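RNA 2'-o-ribose methyltransferase (Thermus thermophilus, PDB 1IPA) probably transfers methyl groups to the 2'-hydroxyl of ribose in RNA, as a member of the TrmH family of knotted methyltransferases. Local coordinates at residues Pro9-Leu14 with Lys85-Arg90; Ala15-Arg20 with Asp24-Phe29; Val122-Pro127 with Gly131-Ser136; Val151-Pro156 with Leu169-Ala174. One frame throughout, in Å; residues are numbered along the deposited sequence.

In the fold
From the N terminus, helix 9-15 is met by the end of helix 81-87, and interaction 1 thereby closes a long loop through much of the putative substrate-binding region. Interaction 2 is nested inside that loop: it folds residues 15-20 against 24-29, and Leu18 and Ala15 touch Leu87 of interaction 1. Interactions 3 and 4 follow in series, with centres about 9 Å apart in the methyltransferase part. They close the short turn from strand 117-122 into helix 127-140 and the segment from 151-156 to strand 171-174. The two halves meet where Arg20 and Phe29 of interaction 2 touch Asp152 and Tyr154 of interaction 4, and where Val89 touches Pro156.

Interaction 1. Residues Pro9-Leu14 with Lys85-Arg90; sequences PRIKEL and KKLSVR
Leu87, at the end of helix 81-87, joins Ile11 and Leu14 of helix 9-15 in the apolar layer that two helices of the eL30-like domain lay over its sheet. The contact is small, with 151 Å² buried in all, and it is carried by the two methyls of Leu87. CD1 lies against the inner end of Leu14, 3.9 Å from Leu14 CB and 3.8 Å from Leu14 C, so the touch falls on the backbone of the helix as well as on a side chain. The other branch, Leu87 CD2, approaches Ile11 CG2 at 4.1 Å, the two side chains crossing at about a right angle. With CG1 of Ile11 set beside its own backbone N (chi1 -55°), it is the short CG2 branch that is left to face Leu87.

Arg10 NH1 forms a salt bridge with Glu13 OE2 at 2.7 Å and its NH2 bonds Gln49 of strand 47-53, while Leu14 CD2 covers one face of the guanidinium near its rim. Past helix 81-87, Ser88 OG accepts from Arg90 N at 3.0 Å in an ST turn, and also bonds Glu32. Leu14 and Leu87 both touch Leu51 in strand 47-53, and Leu14 reaches Leu99 and Leu87 reaches Ile97 in strand 96-101: helices lying on a mixed sheet, the layered alpha/beta architecture of the eL30-like fold.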
loop_
_atom_site.group_PDB
_atom_site.type_symbol
_atom_site.label_atom_id
_atom_site.label_comp_id
_atom_site.label_asym_id
_atom_site.label_seq_id
_atom_site.Cartn_x
_atom_site.Cartn_y
_atom_site.Cartn_z
ATOM N N PRO A 9 22.673 -14.552 16.455
ATOM C CA PRO A 9 23.005 -13.151 16.155
ATOM C C PRO A 9 22.542 -12.640 14.791
ATOM O O PRO A 9 22.168 -11.474 14.656
ATOM C CB PRO A 9 24.529 -13.110 16.324
ATOM C CG PRO A 9 24.942 -14.518 16.039
ATOM C CD PRO A 9 23.893 -15.320 16.751
ATOM N N ARG A 10 22.564 -13.509 13.787
ATOM C CA ARG A 10 22.124 -13.114 12.460
ATOM C C ARG A 10 20.628 -12.845 12.475
ATOM O O ARG A 10 20.146 -11.924 11.817
ATOM C CB ARG A 10 22.435 -14.210 11.439
ATOM C CG ARG A 10 22.026 -13.856 10.015
ATOM C CD ARG A 10 22.269 -12.375 9.748
ATOM N NE ARG A 10 22.175 -12.010 8.336
ATOM C CZ ARG A 10 22.164 -10.755 7.895
ATOM N NH1 ARG A 10 22.232 -9.746 8.760
ATOM N NH2 ARG A 10 22.107 -10.502 6.593
ATOM N N ILE A 11 19.900 -13.654 13.233
ATOM C CA ILE A 11 18.462 -13.512 13.337
ATOM C C ILE A 11 18.086 -12.321 14.213
ATOM O O ILE A 11 17.040 -11.702 14.022
ATOM C CB ILE A 11 17.818 -14.795 13.907
ATOM C CG1 ILE A 11 18.226 -16.001 13.064
ATOM C CG2 ILE A 11 16.303 -14.647 13.930
ATOM C CD1 ILE A 11 18.049 -15.812 11.566
ATOM N N LYS A 12 18.934 -11.995 15.176
ATOM C CA LYS A 12 18.664 -10.854 16.036
ATOM C C LYS A 12 18.829 -9.567 15.227
ATOM O O LYS A 12 18.127 -8.580 15.459
ATOM C CB LYS A 12 19.619 -10.864 17.233
ATOM C CG LYS A 12 19.366 -12.033 18.183
ATOM C CD LYS A 12 20.446 -12.174 19.249
ATOM C CE LYS A 12 20.431 -11.038 20.253
ATOM N NZ LYS A 12 21.396 -11.319 21.357
ATOM N N GLU A 13 19.749 -9.586 14.267
ATOM C CA GLU A 13 19.988 -8.420 13.427
ATOM C C GLU A 13 18.832 -8.210 12.452
ATOM O O GLU A 13 18.410 -7.088 12.218
ATOM C CB GLU A 13 21.296 -8.575 12.650
ATOM C CG GLU A 13 21.806 -7.276 12.051
ATOM C CD GLU A 13 23.163 -7.427 11.374
ATOM O OE1 GLU A 13 23.944 -6.445 11.378
ATOM O OE2 GLU A 13 23.446 -8.518 10.830
ATOM N N LEU A 14 18.314 -9.291 11.890
ATOM C CA LEU A 14 17.202 -9.171 10.958
ATOM C C LEU A 14 15.895 -8.767 11.659
ATOM O O LEU A 14 15.099 -8.006 11.109
ATOM C CB LEU A 14 17.024 -10.485 10.199
ATOM C CG LEU A 14 18.222 -10.881 9.332
ATOM C CD1 LEU A 14 17.940 -12.189 8.611
ATOM C CD2 LEU A 14 18.508 -9.783 8.320
ATOM N N LYS A 85 8.960 -17.198 11.997
ATOM C CA LYS A 85 7.863 -16.631 12.765
ATOM C C LYS A 85 8.334 -15.384 13.478
ATOM O O LYS A 85 7.570 -14.437 13.657
ATOM C CB LYS A 85 7.347 -17.674 13.767
ATOM C CG LYS A 85 6.338 -17.170 14.782
ATOM C CD LYS A 85 5.462 -18.326 15.302
ATOM C CE LYS A 85 6.264 -19.468 15.958
ATOM N NZ LYS A 85 6.861 -19.099 17.281
ATOM N N LYS A 86 9.602 -15.383 13.871
ATOM C CA LYS A 86 10.190 -14.241 14.561
ATOM C C LYS A 86 10.289 -13.045 13.619
ATOM O O LYS A 86 10.143 -11.902 14.044
ATOM C CB LYS A 86 11.589 -14.597 15.078
ATOM C CG LYS A 86 12.213 -13.546 15.987
ATOM C CD LYS A 86 11.436 -13.405 17.289
ATOM C CE LYS A 86 12.257 -12.659 18.339
ATOM N NZ LYS A 86 11.623 -12.650 19.698
ATOM N N LEU A 87 10.551 -13.322 12.341
ATOM C CA LEU A 87 10.670 -12.286 11.323
ATOM C C LEU A 87 9.332 -12.028 10.621
ATOM O O LEU A 87 9.211 -11.095 9.832
ATOM C CB LEU A 87 11.702 -12.692 10.264
ATOM C CG LEU A 87 13.216 -12.717 10.534
ATOM C CD1 LEU A 87 13.587 -11.754 11.663
ATOM C CD2 LEU A 87 13.644 -14.111 10.867
ATOM N N SER A 88 8.339 -12.862 10.920
ATOM C CA SER A 88 7.024 -12.777 10.298
ATOM C C SER A 88 6.034 -11.818 10.943
ATOM O O SER A 88 6.121 -11.500 12.131
ATOM C CB SER A 88 6.396 -14.174 10.240
ATOM O OG SER A 88 5.104 -14.140 9.656
ATOM N N VAL A 89 5.077 -11.368 10.141
ATOM C CA VAL A 89 4.050 -10.460 10.618
ATOM C C VAL A 89 2.688 -11.092 10.319
ATOM O O VAL A 89 1.666 -10.418 10.326
ATOM C CB VAL A 89 4.183 -9.075 9.931
ATOM C CG1 VAL A 89 3.673 -9.127 8.511
ATOM C CG2 VAL A 89 3.464 -8.033 10.729
ATOM N N ARG A 90 2.700 -12.400 10.067
ATOM C CA ARG A 90 1.493 -13.169 9.761
ATOM C C ARG A 90 1.229 -14.209 10.849
ATOM O O ARG A 90 2.109 -14.504 11.655
ATOM C CB ARG A 90 1.669 -13.932 8.450
ATOM C CG ARG A 90 2.359 -13.172 7.357
ATOM C CD ARG A 90 2.529 -14.065 6.153
ATOM N NE ARG A 90 2.928 -13.311 4.976
ATOM C CZ ARG A 90 2.959 -13.819 3.752
ATOM N NH1 ARG A 90 2.615 -15.082 3.563
ATOM N NH2 ARG A 90 3.320 -13.061 2.721
#

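Interaction 2. Residues Ala15-Arg20 with Asp24-Phe29; sequences ARLLER and DSQRRF
Arg20 and Asp24 are joined twice, in an i to i+4 salt bridge on the first turn of helix 20-26. Asp24 N donates to Arg20 O at 3.0 Å with an N-H...O angle of 165°, the regular helical bond. Asp24 OD2 receives Arg20 NE at 3.2 Å on its syn lone pair; the bond is bent to 140° and the oxygen is tilted from the guanidinium plane. The extended arginine chain, with CG anti to the backbone N (chi1 -179°), runs beside the carboxylate before NE reaches it. One water donates to Asp24 OD1 and accepts from Arg20 NH2, adding a water-mediated link that is weak on the arginine side. Arg20 NH1 also makes a weak bond to Val151 O in the methyltransferase part. A lysine in place of Asp24 would probably leave Arg20 NE without its anionic mate, put two positive charges together and remove the acceptor that fixes the water.

Beyond the helix, Arg28 NH1 donates in the plane of its guanidinium to Gln26 O at 2.9 Å, bracing the turn into strand 28-32, while Arg28 NE forms a salt bridge with Glu48. The Arg16 side chain, bent at chi3, crosses that of Gln26 at about a right angle. Buried Leu17 packs against the turn: its CG lies 3.7 Å from Arg28 O and 4.2 Å from Phe29 CA.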
loop_
_atom_site.group_PDB
_atom_site.type_symbol
_atom_site.label_atom_id
_atom_site.label_comp_id
_atom_site.label_asym_id
_atom_site.label_seq_id
_atom_site.Cartn_x
_atom_site.Cartn_y
_atom_site.Cartn_z
ATOM N N ALA A 15 15.686 -9.257 12.880
ATOM C CA ALA A 15 14.469 -8.936 13.636
ATOM C C ALA A 15 14.308 -7.433 13.889
ATOM O O ALA A 15 13.189 -6.926 13.973
ATOM C CB ALA A 15 14.449 -9.700 14.973
ATOM N N ARG A 16 15.424 -6.723 14.014
ATOM C CA ARG A 16 15.385 -5.288 14.245
ATOM C C ARG A 16 14.694 -4.567 13.089
ATOM O O ARG A 16 14.155 -3.475 13.255
ATOM C CB ARG A 16 16.810 -4.747 14.407
ATOM C CG ARG A 16 17.441 -4.981 15.784
ATOM C CD ARG A 16 18.966 -4.884 15.702
ATOM N NE ARG A 16 19.397 -3.775 14.851
ATOM C CZ ARG A 16 19.574 -2.524 15.267
ATOM N NH1 ARG A 16 19.366 -2.209 16.536
ATOM N NH2 ARG A 16 19.946 -1.585 14.406
ATOM N N LEU A 17 14.715 -5.184 11.913
ATOM C CA LEU A 17 14.104 -4.578 10.741
ATOM C C LEU A 17 12.580 -4.512 10.847
ATOM O O LEU A 17 11.920 -3.926 9.986
ATOM C CB LEU A 17 14.531 -5.335 9.476
ATOM C CG LEU A 17 15.768 -4.892 8.671
ATOM C CD1 LEU A 17 16.721 -4.016 9.482
ATOM C CD2 LEU A 17 16.464 -6.137 8.155
ATOM N N LEU A 18 12.014 -5.101 11.901
ATOM C CA LEU A 18 10.563 -5.040 12.074
ATOM C C LEU A 18 10.156 -3.642 12.526
ATOM O O LEU A 18 8.997 -3.254 12.399
ATOM C CB LEU A 18 10.071 -6.090 13.073
ATOM C CG LEU A 18 10.205 -7.533 12.563
ATOM C CD1 LEU A 18 9.683 -8.500 13.600
ATOM C CD2 LEU A 18 9.445 -7.693 11.260
ATOM N N GLU A 19 11.124 -2.881 13.028
ATOM C CA GLU A 19 10.866 -1.519 13.472
ATOM C C GLU A 19 11.353 -0.517 12.419
ATOM O O GLU A 19 12.381 -0.734 11.775
ATOM C CB GLU A 19 11.535 -1.301 14.824
ATOM C CG GLU A 19 10.879 -2.151 15.906
ATOM C CD GLU A 19 11.721 -2.271 17.153
ATOM O OE1 GLU A 19 12.121 -1.223 17.706
ATOM O OE2 GLU A 19 11.982 -3.418 17.582
ATOM N N ARG A 20 10.614 0.576 12.237
ATOM C CA ARG A 20 10.968 1.555 11.213
ATOM C C ARG A 20 12.318 2.249 11.313
ATOM O O ARG A 20 13.030 2.332 10.321
ATOM C CB ARG A 20 9.889 2.635 11.080
ATOM C CG ARG A 20 10.255 3.647 10.002
ATOM C CD ARG A 20 9.114 4.562 9.594
ATOM N NE ARG A 20 9.483 5.311 8.394
ATOM C CZ ARG A 20 8.668 6.116 7.722
ATOM N NH1 ARG A 20 7.418 6.287 8.128
ATOM N NH2 ARG A 20 9.103 6.741 6.638
ATOM N N ASP A 24 15.224 2.345 8.294
ATOM C CA ASP A 24 15.681 3.592 7.702
ATOM C C ASP A 24 17.172 3.849 7.847
ATOM O O ASP A 24 17.827 4.265 6.894
ATOM C CB ASP A 24 14.906 4.778 8.289
ATOM C CG ASP A 24 13.414 4.683 8.035
ATOM O OD1 ASP A 24 13.015 4.068 7.021
ATOM O OD2 ASP A 24 12.640 5.233 8.847
ATOM N N SER A 25 17.719 3.589 9.027
ATOM C CA SER A 25 19.128 3.853 9.234
ATOM C C SER A 25 19.999 2.870 8.475
ATOM O O SER A 25 21.044 3.247 7.959
ATOM C CB SER A 25 19.468 3.830 10.726
ATOM O OG SER A 25 19.564 2.507 11.205
ATOM N N GLN A 26 19.566 1.619 8.383
ATOM C CA GLN A 26 20.350 0.605 7.675
ATOM C C GLN A 26 19.963 0.446 6.212
ATOM O O GLN A 26 20.604 -0.300 5.480
ATOM C CB GLN A 26 20.214 -0.747 8.357
ATOM C CG GLN A 26 20.787 -0.791 9.751
ATOM C CD GLN A 26 20.436 -2.080 10.454
ATOM O OE1 GLN A 26 19.257 -2.392 10.653
ATOM N NE2 GLN A 26 21.453 -2.845 10.828
ATOM N N ARG A 27 18.919 1.147 5.791
ATOM C CA ARG A 27 18.448 1.065 4.416
ATOM C C ARG A 27 18.171 -0.367 3.975
ATOM O O ARG A 27 18.513 -0.764 2.861
ATOM C CB ARG A 27 19.451 1.718 3.471
ATOM C CG ARG A 27 19.516 3.214 3.642
ATOM C CD ARG A 27 20.563 3.834 2.758
ATOM N NE ARG A 27 20.757 5.241 3.085
ATOM C CZ ARG A 27 21.630 6.043 2.483
ATOM N NH1 ARG A 27 22.407 5.582 1.507
ATOM N NH2 ARG A 27 21.720 7.313 2.859
ATOM N N ARG A 28 17.540 -1.136 4.852
ATOM C CA ARG A 28 17.195 -2.513 4.540
ATOM C C ARG A 28 15.836 -2.882 5.125
ATOM O O ARG A 28 15.377 -2.266 6.093
ATOM C CB ARG A 28 18.290 -3.443 5.050
ATOM C CG ARG A 28 19.514 -3.404 4.158
ATOM C CD ARG A 28 20.683 -4.150 4.740
ATOM N NE ARG A 28 21.771 -4.242 3.770
ATOM C CZ ARG A 28 22.451 -3.203 3.295
ATOM N NH1 ARG A 28 22.163 -1.975 3.702
ATOM N NH2 ARG A 28 23.416 -3.394 2.406
ATOM N N PHE A 29 15.181 -3.867 4.520
ATOM C CA PHE A 29 13.875 -4.302 4.988
ATOM C C PHE A 29 13.603 -5.735 4.557
ATOM O O PHE A 29 14.207 -6.238 3.606
ATOM C CB PHE A 29 12.760 -3.358 4.487
ATOM C CG PHE A 29 12.597 -3.330 2.989
ATOM C CD1 PHE A 29 11.507 -3.954 2.384
ATOM C CD2 PHE A 29 13.520 -2.662 2.180
ATOM C CE1 PHE A 29 11.333 -3.917 1.002
ATOM C CE2 PHE A 29 13.351 -2.622 0.790
ATOM C CZ PHE A 29 12.249 -3.253 0.205
HETATM O O HOH W 1 10.995 4.900 4.960
#

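Interaction 3. Residues Val122-Pro127 with Gly131-Ser136; sequences VGLEKP and GAVLRS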
loop_
_atom_site.group_PDB
_atom_site.type_symbol
_atom_site.label_atom_id
_atom_site.label_comp_id
_atom_site.label_asym_id
_atom_site.label_seq_id
_atom_site.Cartn_x
_atom_site.Cartn_y
_atom_site.Cartn_z
ATOM N N VAL A 122 -7.234 10.496 3.234
ATOM C CA VAL A 122 -7.058 11.435 4.339
ATOM C C VAL A 122 -7.228 10.755 5.697
ATOM O O VAL A 122 -8.186 10.009 5.909
ATOM C CB VAL A 122 -8.096 12.584 4.246
ATOM C CG1 VAL A 122 -7.909 13.554 5.402
ATOM C CG2 VAL A 122 -7.972 13.295 2.897
ATOM N N GLY A 123 -6.298 11.028 6.611
ATOM C CA GLY A 123 -6.367 10.447 7.940
ATOM C C GLY A 123 -6.019 8.971 7.978
ATOM O O GLY A 123 -6.405 8.253 8.903
ATOM N N LEU A 124 -5.294 8.516 6.962
ATOM C CA LEU A 124 -4.885 7.116 6.874
ATOM C C LEU A 124 -3.537 6.971 7.574
ATOM O O LEU A 124 -2.499 7.341 7.019
ATOM C CB LEU A 124 -4.758 6.710 5.409
ATOM C CG LEU A 124 -4.667 5.220 5.115
ATOM C CD1 LEU A 124 -5.954 4.553 5.564
ATOM C CD2 LEU A 124 -4.447 5.000 3.626
ATOM N N GLU A 125 -3.563 6.425 8.788
ATOM C CA GLU A 125 -2.356 6.259 9.591
ATOM C C GLU A 125 -1.933 4.820 9.854
ATOM O O GLU A 125 -0.780 4.564 10.195
ATOM C CB GLU A 125 -2.538 6.974 10.931
ATOM C CG GLU A 125 -2.787 8.465 10.799
ATOM C CD GLU A 125 -3.959 8.936 11.640
ATOM O OE1 GLU A 125 -4.286 10.142 11.582
ATOM O OE2 GLU A 125 -4.557 8.101 12.357
ATOM N N LYS A 126 -2.856 3.880 9.706
ATOM C CA LYS A 126 -2.530 2.484 9.956
ATOM C C LYS A 126 -1.944 1.777 8.734
ATOM O O LYS A 126 -2.602 1.631 7.701
ATOM C CB LYS A 126 -3.771 1.746 10.462
ATOM C CG LYS A 126 -4.352 2.358 11.726
ATOM C CD LYS A 126 -3.290 2.494 12.818
ATOM C CE LYS A 126 -3.814 3.269 14.029
ATOM N NZ LYS A 126 -4.204 4.679 13.709
ATOM N N PRO A 127 -0.689 1.315 8.851
ATOM C CA PRO A 127 0.061 0.612 7.804
ATOM C C PRO A 127 -0.746 -0.520 7.172
ATOM O O PRO A 127 -0.678 -0.739 5.966
ATOM C CB PRO A 127 1.286 0.092 8.551
ATOM C CG PRO A 127 1.472 1.097 9.646
ATOM C CD PRO A 127 0.061 1.306 10.120
ATOM N N GLY A 131 -1.863 -0.425 3.289
ATOM C CA GLY A 131 -1.616 -1.500 2.348
ATOM C C GLY A 131 -2.875 -1.989 1.657
ATOM O O GLY A 131 -2.875 -2.193 0.442
ATOM N N ALA A 132 -3.949 -2.180 2.419
ATOM C CA ALA A 132 -5.208 -2.653 1.839
ATOM C C ALA A 132 -5.712 -1.638 0.815
ATOM O O ALA A 132 -6.174 -2.012 -0.261
ATOM C CB ALA A 132 -6.268 -2.883 2.947
ATOM N N VAL A 133 -5.612 -0.354 1.152
ATOM C CA VAL A 133 -6.035 0.721 0.254
ATOM C C VAL A 133 -5.244 0.731 -1.049
ATOM O O VAL A 133 -5.815 0.918 -2.121
ATOM C CB VAL A 133 -5.889 2.106 0.917
ATOM C CG1 VAL A 133 -6.181 3.207 -0.106
ATOM C CG2 VAL A 133 -6.839 2.214 2.101
ATOM N N LEU A 134 -3.930 0.532 -0.959
ATOM C CA LEU A 134 -3.070 0.507 -2.153
ATOM C C LEU A 134 -3.431 -0.658 -3.061
ATOM O O LEU A 134 -3.347 -0.563 -4.276
ATOM C CB LEU A 134 -1.595 0.417 -1.744
ATOM C CG LEU A 134 -1.114 1.609 -0.897
ATOM C CD1 LEU A 134 0.357 1.464 -0.579
ATOM C CD2 LEU A 134 -1.347 2.907 -1.648
ATOM N N ARG A 135 -3.845 -1.757 -2.450
ATOM C CA ARG A 135 -4.234 -2.944 -3.184
ATOM C C ARG A 135 -5.506 -2.653 -3.983
ATOM O O ARG A 135 -5.611 -3.026 -5.151
ATOM C CB ARG A 135 -4.466 -4.088 -2.200
ATOM C CG ARG A 135 -4.721 -5.441 -2.823
ATOM C CD ARG A 135 -4.826 -6.461 -1.711
ATOM N NE ARG A 135 -5.123 -7.808 -2.175
ATOM C CZ ARG A 135 -5.355 -8.827 -1.356
ATOM N NH1 ARG A 135 -5.323 -8.638 -0.039
ATOM N NH2 ARG A 135 -5.618 -10.031 -1.849
ATOM N N SER A 136 -6.468 -1.985 -3.352
ATOM C CA SER A 136 -7.718 -1.634 -4.032
ATOM C C SER A 136 -7.463 -0.624 -5.148
ATOM O O SER A 136 -8.044 -0.723 -6.218
ATOM C CB SER A 136 -8.729 -1.037 -3.050
ATOM O OG SER A 136 -9.268 -2.034 -2.209
#
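Pro127 O accepts from Gly131 N at 2.9 Å with an N-H...O angle of 160°, the i to i+4 bond of the first turn of helix 127-140. The same spacing recurs one turn on, where Arg135 N meets Gly131 O at 3.1 Å. Pro127 is the first helical residue after Lys126, which holds the N-cap position, and a proline suits that place because the amide it lacks would find no acceptor within the helix.

The side chains meet at one point. Leu124, in the loop ahead of the helix, and Val133, in the second turn of the helix, meet tip to tip, Leu124 CD2 lying 4.0 Å from Val133 CG2. Their CA atoms are 9.3 Å apart, a separation that the length of both side chains spans. With CG anti to its own nitrogen (chi1 -166°), Leu124 extends CD2 to the helix. Val133 holds CG1 anti to its backbone N, leaving CG2 for the leucine.

The contact sits in a beta-alpha-beta unit of the Rossmann-like, trefoil-knotted SPOUT domain: strand 117-122 leads through this loop into helix 127-140 and on to the neighbouring parallel strand 144-148. Val246, at the start of helix 246-261, touches both Leu124 and Val133, placing the pair against the C-terminal helix. Farther along the helix, Ser136 OG bonds to Ser247 O, and on the opposite end Pro127 packs against Gln157 and Val158 of helix 156-161.

Interaction 4. Residues Val151-Pro156 with Leu169-Ala174; sequences VDLYSP and LRTLAA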
loop_
_atom_site.group_PDB
_atom_site.type_symbol
_atom_site.label_atom_id
_atom_site.label_comp_id
_atom_site.label_asym_id
_atom_site.label_seq_id
_atom_site.Cartn_x
_atom_site.Cartn_y
_atom_site.Cartn_z
ATOM N N VAL A 151 3.641 8.429 5.340
ATOM C CA VAL A 151 3.592 7.087 4.779
ATOM C C VAL A 151 4.916 6.337 5.033
ATOM O O VAL A 151 5.970 6.954 5.162
ATOM C CB VAL A 151 3.332 7.185 3.253
ATOM C CG1 VAL A 151 4.653 7.228 2.498
ATOM C CG2 VAL A 151 2.452 6.061 2.791
ATOM N N ASP A 152 4.850 5.011 5.130
ATOM C CA ASP A 152 6.043 4.180 5.325
ATOM C C ASP A 152 5.928 3.064 4.303
ATOM O O ASP A 152 5.259 2.070 4.535
ATOM C CB ASP A 152 6.098 3.572 6.732
ATOM C CG ASP A 152 7.337 2.704 6.945
ATOM O OD1 ASP A 152 8.117 2.526 5.986
ATOM O OD2 ASP A 152 7.545 2.196 8.066
ATOM N N LEU A 153 6.595 3.234 3.171
ATOM C CA LEU A 153 6.533 2.263 2.087
ATOM C C LEU A 153 7.268 0.938 2.301
ATOM O O LEU A 153 7.107 0.015 1.513
ATOM C CB LEU A 153 7.039 2.920 0.801
ATOM C CG LEU A 153 6.395 4.271 0.462
ATOM C CD1 LEU A 153 7.073 4.874 -0.760
ATOM C CD2 LEU A 153 4.905 4.091 0.223
ATOM N N TYR A 154 8.052 0.819 3.362
ATOM C CA TYR A 154 8.789 -0.425 3.554
ATOM C C TYR A 154 8.407 -1.254 4.774
ATOM O O TYR A 154 9.045 -2.266 5.058
ATOM C CB TYR A 154 10.294 -0.130 3.547
ATOM C CG TYR A 154 10.737 0.554 2.264
ATOM C CD1 TYR A 154 10.853 1.949 2.185
ATOM C CD2 TYR A 154 10.927 -0.186 1.094
ATOM C CE1 TYR A 154 11.142 2.589 0.958
ATOM C CE2 TYR A 154 11.206 0.434 -0.123
ATOM C CZ TYR A 154 11.309 1.817 -0.188
ATOM O OH TYR A 154 11.552 2.407 -1.408
ATOM N N SER A 155 7.355 -0.848 5.476
ATOM C CA SER A 155 6.932 -1.582 6.658
ATOM C C SER A 155 6.384 -2.945 6.264
ATOM O O SER A 155 5.854 -3.131 5.170
ATOM C CB SER A 155 5.854 -0.813 7.434
ATOM O OG SER A 155 4.571 -1.031 6.886
ATOM N N PRO A 156 6.530 -3.930 7.153
ATOM C CA PRO A 156 6.031 -5.275 6.871
ATOM C C PRO A 156 4.513 -5.333 6.651
ATOM O O PRO A 156 4.047 -6.093 5.802
ATOM C CB PRO A 156 6.469 -6.067 8.101
ATOM C CG PRO A 156 7.759 -5.426 8.446
ATOM C CD PRO A 156 7.435 -3.942 8.314
ATOM N N LEU A 169 3.012 0.908 -7.235
ATOM C CA LEU A 169 1.982 1.944 -7.298
ATOM C C LEU A 169 2.462 3.292 -6.766
ATOM O O LEU A 169 2.824 3.405 -5.599
ATOM C CB LEU A 169 0.745 1.519 -6.509
ATOM C CG LEU A 169 -0.428 2.503 -6.612
ATOM C CD1 LEU A 169 -0.819 2.665 -8.074
ATOM C CD2 LEU A 169 -1.614 1.995 -5.795
ATOM N N ARG A 170 2.453 4.313 -7.620
ATOM C CA ARG A 170 2.886 5.641 -7.207
ATOM C C ARG A 170 2.094 6.091 -5.979
ATOM O O ARG A 170 0.911 6.422 -6.063
ATOM C CB ARG A 170 2.707 6.652 -8.340
ATOM C CG ARG A 170 3.179 8.036 -7.949
ATOM C CD ARG A 170 2.810 9.118 -8.960
ATOM N NE ARG A 170 3.619 9.081 -10.175
ATOM C CZ ARG A 170 3.344 8.336 -11.240
ATOM N NH1 ARG A 170 2.271 7.558 -11.247
ATOM N NH2 ARG A 170 4.138 8.379 -12.305
ATOM N N THR A 171 2.765 6.098 -4.837
ATOM C CA THR A 171 2.150 6.472 -3.577
ATOM C C THR A 171 2.922 7.620 -2.954
ATOM O O THR A 171 4.093 7.463 -2.606
ATOM C CB THR A 171 2.169 5.286 -2.620
ATOM O OG1 THR A 171 1.601 4.149 -3.280
ATOM C CG2 THR A 171 1.375 5.596 -1.367
ATOM N N LEU A 172 2.264 8.768 -2.811
ATOM C CA LEU A 172 2.904 9.949 -2.243
ATOM C C LEU A 172 2.220 10.504 -1.000
ATOM O O LEU A 172 1.007 10.361 -0.809
ATOM C CB LEU A 172 2.989 11.065 -3.287
ATOM C CG LEU A 172 3.554 10.781 -4.681
ATOM C CD1 LEU A 172 4.809 9.927 -4.585
ATOM C CD2 LEU A 172 2.506 10.078 -5.499
ATOM N N ALA A 173 3.012 11.153 -0.158
ATOM C CA ALA A 173 2.505 11.751 1.063
ATOM C C ALA A 173 2.824 13.244 1.080
ATOM O O ALA A 173 3.713 13.717 0.360
ATOM C CB ALA A 173 3.123 11.071 2.275
ATOM N N ALA A 174 2.078 13.972 1.903
ATOM C CA ALA A 174 2.246 15.409 2.064
ATOM C C ALA A 174 1.146 15.880 3.001
ATOM O O ALA A 174 0.194 15.142 3.271
ATOM C CB ALA A 174 2.131 16.106 0.720
#
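Leu153 reaches across to Thr171 at the edge of the parallel sheet of the Rossmann-like SPOUT domain, where strand 171-174 is the outermost strand on its side. At the base of the leucine, CB lies 4.1 Å above the plane of the Tyr154 ring, offset toward its rim. CG stands beside the backbone N, anti to the carbonyl carbon (chi1 -51°), and from this branch point CD2 runs out to Thr171, 4.1 Å from its CB and 4.2 Å from its CG2. The leucine and threonine lie alongside one another, pointing opposite ways.

Thr171 OG1 turns back along its own segment and donates to Leu169 O at 2.7 Å, from above the carbonyl plane. An alanine here lacks both OG1 and CG2, which would probably leave Leu169 O without the hold of this donor and open a gap beside Leu153 CD2.

The leucine belongs to a type I turn from Asp152 to Ser155. Asp152 OD1 accepts from Tyr154 N at 3.1 Å in an Asx turn, the donor coming from above the carboxylate plane, while OD2 forms a salt bridge with Arg23 of helix 20-26, so one carboxylate ties the loop to the N-terminal domain. At the other end of the contact the Val151 methyl CG2 approaches Thr171 CG2 at 4.3 Å, and Val151 CB lies 4.0 Å from Ala173 CB.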